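Local coordinates for protein type-2Ba cytolytic delta-endotoxin (Bacillus thuringiensis serovar israelensis, PDB 2RCI) that probably kills the larvae of dipteran insects by making pores in the epithelial cell membrane of the midgut, at residues F158-D163 / Y180-K185. Sequence-based numbering, arbitrary orientation.
Sequences FEITVD and YEVKMK
V162 and Y180 face each other as a non-hydrogen-bonded pair of two antiparallel strands. V162 CG2 sits over one face of the Y180 ring, offset toward its rim, and makes a CH-pi contact 3.7 Å from the ring centroid. This methyl is anti to the backbone N of V162, which carries it across to the tyrosine. I160 CG2 meets the same ring at its edge, in plane, 3.8 Å from Y180 CD2. F158 closes the other end of this apolar row. Its CD1 lies 3.7 Å from V182 CG1, and its CE1 touches both CG and SD of M184. The sulfur stands oblique to the ring, in a Met-aromatic contact. Chi1 of -60° sets CG of F158 beside its backbone N, and the turn of the ring (chi2 -79°) brings CD1 and CE1 to V182 and M184.

The backbones are joined by two hydrogen-bonded pairs, E159 with K183 and T161 with E181. Each pair gives two N-H to O bonds, the shortest from E181 N to T161 O at 2.8 Å. Side chains of these pairs project from the opposite face of the sheet. There, E159 and K183 run side by side through their aliphatic parts, with CB to CB 4.0 Å. E159 OE2 reaches K185 NZ in a long, weak salt bridge of 3.4 Å. The firmer partner of E159 OE2 is N41 ND2, by a hydrogen bond, which probably helps to place the carboxylate; K185 NZ also makes a weak bond to F42 O. A water donates to E181 O at 2.8 Å and is also hydrogen-bonded to T161 OG1.

The two segments belong to strands 150-162 and 177-192 of the mixed sheet in this alpha/beta toxin. Strand 132-142 flanks the first, and strand 66-69 the second. Helices 74-89 and 96-110 pack on the F158, I160, Y180, V182 and M184 face.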
loop_
_atom_site.group_PDB
_atom_site.type_symbol
_atom_site.label_atom_id
_atom_site.label_comp_id
_atom_site.label_asym_id
_atom_site.label_seq_id
_atom_site.Cartn_x
_atom_site.Cartn_y
_atom_site.Cartn_z
ATOM N N PHE A 158 3.168 1.364 -4.739
ATOM C CA PHE A 158 4.293 2.275 -4.897
ATOM C C PHE A 158 5.125 1.891 -6.125
ATOM O O PHE A 158 5.283 0.715 -6.419
ATOM C CB PHE A 158 5.224 2.208 -3.683
ATOM C CG PHE A 158 4.562 2.574 -2.388
ATOM C CD1 PHE A 158 4.366 3.907 -2.068
ATOM C CD2 PHE A 158 4.134 1.583 -1.508
ATOM C CE1 PHE A 158 3.776 4.276 -0.840
ATOM C CE2 PHE A 158 3.548 1.929 -0.283
ATOM C CZ PHE A 158 3.334 3.278 0.028
ATOM N N GLU A 159 5.635 2.896 -6.827
ATOM C CA GLU A 159 6.672 2.695 -7.847
ATOM C C GLU A 159 7.910 3.321 -7.246
ATOM O O GLU A 159 7.954 4.544 -7.036
ATOM C CB GLU A 159 6.319 3.446 -9.141
ATOM C CG GLU A 159 4.914 3.232 -9.612
ATOM C CD GLU A 159 4.671 3.785 -11.031
ATOM O OE1 GLU A 159 5.633 4.291 -11.671
ATOM O OE2 GLU A 159 3.526 3.681 -11.491
ATOM N N ILE A 160 8.897 2.483 -6.947
ATOM C CA ILE A 160 10.068 2.913 -6.193
ATOM C C ILE A 160 11.320 2.755 -7.046
ATOM O O ILE A 160 11.588 1.671 -7.581
ATOM C CB ILE A 160 10.222 2.141 -4.869
ATOM C CG1 ILE A 160 8.979 2.352 -3.983
ATOM C CG2 ILE A 160 11.506 2.605 -4.134
ATOM C CD1 ILE A 160 8.749 1.257 -2.939
ATOM N N THR A 161 12.058 3.849 -7.159
ATOM C CA THR A 161 13.375 3.863 -7.813
ATOM C C THR A 161 14.378 4.386 -6.791
ATOM O O THR A 161 14.161 5.414 -6.172
ATOM C CB THR A 161 13.369 4.772 -9.032
ATOM O OG1 THR A 161 12.405 4.279 -9.986
ATOM C CG2 THR A 161 14.785 4.798 -9.667
ATOM N N VAL A 162 15.483 3.679 -6.617
ATOM C CA VAL A 162 16.473 4.078 -5.600
ATOM C C VAL A 162 17.891 3.889 -6.149
ATOM O O VAL A 162 18.143 2.927 -6.884
ATOM C CB VAL A 162 16.229 3.294 -4.281
ATOM C CG1 VAL A 162 16.194 1.788 -4.517
ATOM C CG2 VAL A 162 17.241 3.676 -3.175
ATOM N N ASP A 163 18.801 4.793 -5.797
ATOM C CA ASP A 163 20.173 4.754 -6.344
ATOM C C ASP A 163 21.086 3.757 -5.637
ATOM O O ASP A 163 22.242 4.074 -5.311
ATOM C CB ASP A 163 20.791 6.158 -6.390
ATOM C CG ASP A 163 21.071 6.749 -4.990
ATOM O OD1 ASP A 163 20.416 6.348 -4.003
ATOM O OD2 ASP A 163 21.935 7.650 -4.890
ATOM N N TYR A 180 15.801 8.396 -3.199
ATOM C CA TYR A 180 14.528 7.742 -3.519
ATOM C C TYR A 180 13.649 8.579 -4.392
ATOM O O TYR A 180 13.471 9.797 -4.161
ATOM C CB TYR A 180 13.718 7.392 -2.255
ATOM C CG TYR A 180 14.161 6.117 -1.586
ATOM C CD1 TYR A 180 15.106 6.131 -0.536
ATOM C CD2 TYR A 180 13.651 4.891 -1.992
ATOM C CE1 TYR A 180 15.521 4.930 0.066
ATOM C CE2 TYR A 180 14.036 3.708 -1.392
ATOM C CZ TYR A 180 14.977 3.735 -0.363
ATOM O OH TYR A 180 15.328 2.547 0.214
ATOM N N GLU A 181 13.056 7.889 -5.363
ATOM C CA GLU A 181 11.952 8.415 -6.121
ATOM C C GLU A 181 10.759 7.471 -5.910
ATOM O O GLU A 181 10.802 6.316 -6.312
ATOM C CB GLU A 181 12.327 8.485 -7.587
ATOM C CG GLU A 181 11.319 9.275 -8.370
ATOM C CD GLU A 181 11.613 9.295 -9.852
ATOM O OE1 GLU A 181 12.807 9.104 -10.248
ATOM O OE2 GLU A 181 10.630 9.484 -10.602
ATOM N N VAL A 182 9.713 7.956 -5.258
ATOM C CA VAL A 182 8.573 7.117 -4.907
ATOM C C VAL A 182 7.274 7.736 -5.427
ATOM O O VAL A 182 6.945 8.889 -5.068
ATOM C CB VAL A 182 8.478 6.953 -3.351
ATOM C CG1 VAL A 182 7.201 6.145 -2.975
ATOM C CG2 VAL A 182 9.734 6.292 -2.824
ATOM N N LYS A 183 6.577 6.998 -6.294
ATOM C CA LYS A 183 5.255 7.389 -6.806
ATOM C C LYS A 183 4.232 6.529 -6.069
ATOM O O LYS A 183 4.428 5.341 -5.890
ATOM C CB LYS A 183 5.102 7.163 -8.323
ATOM C CG LYS A 183 3.846 7.867 -8.827
ATOM C CD LYS A 183 3.554 7.757 -10.331
ATOM C CE LYS A 183 2.321 8.632 -10.627
ATOM N NZ LYS A 183 2.175 9.049 -12.049
ATOM N N MET A 184 3.169 7.167 -5.604
ATOM C CA MET A 184 2.147 6.494 -4.838
ATOM C C MET A 184 0.814 6.612 -5.543
ATOM O O MET A 184 0.425 7.700 -5.954
ATOM C CB MET A 184 2.038 7.183 -3.487
ATOM C CG MET A 184 1.166 6.483 -2.489
ATOM S SD MET A 184 1.461 7.297 -0.919
ATOM C CE MET A 184 0.273 6.449 0.116
ATOM N N LYS A 185 0.098 5.496 -5.625
ATOM C CA LYS A 185 -1.268 5.462 -6.119
ATOM C C LYS A 185 -2.087 4.740 -5.061
ATOM O O LYS A 185 -1.794 3.596 -4.704
ATOM C CB LYS A 185 -1.351 4.692 -7.435
ATOM C CG LYS A 185 -0.637 5.358 -8.603
ATOM C CD LYS A 185 -0.489 4.390 -9.769
ATOM C CE LYS A 185 -0.057 5.126 -11.027
ATOM N NZ LYS A 185 0.169 4.122 -12.101
HETATM O O HOH W 1 9.867 5.994 -8.923
#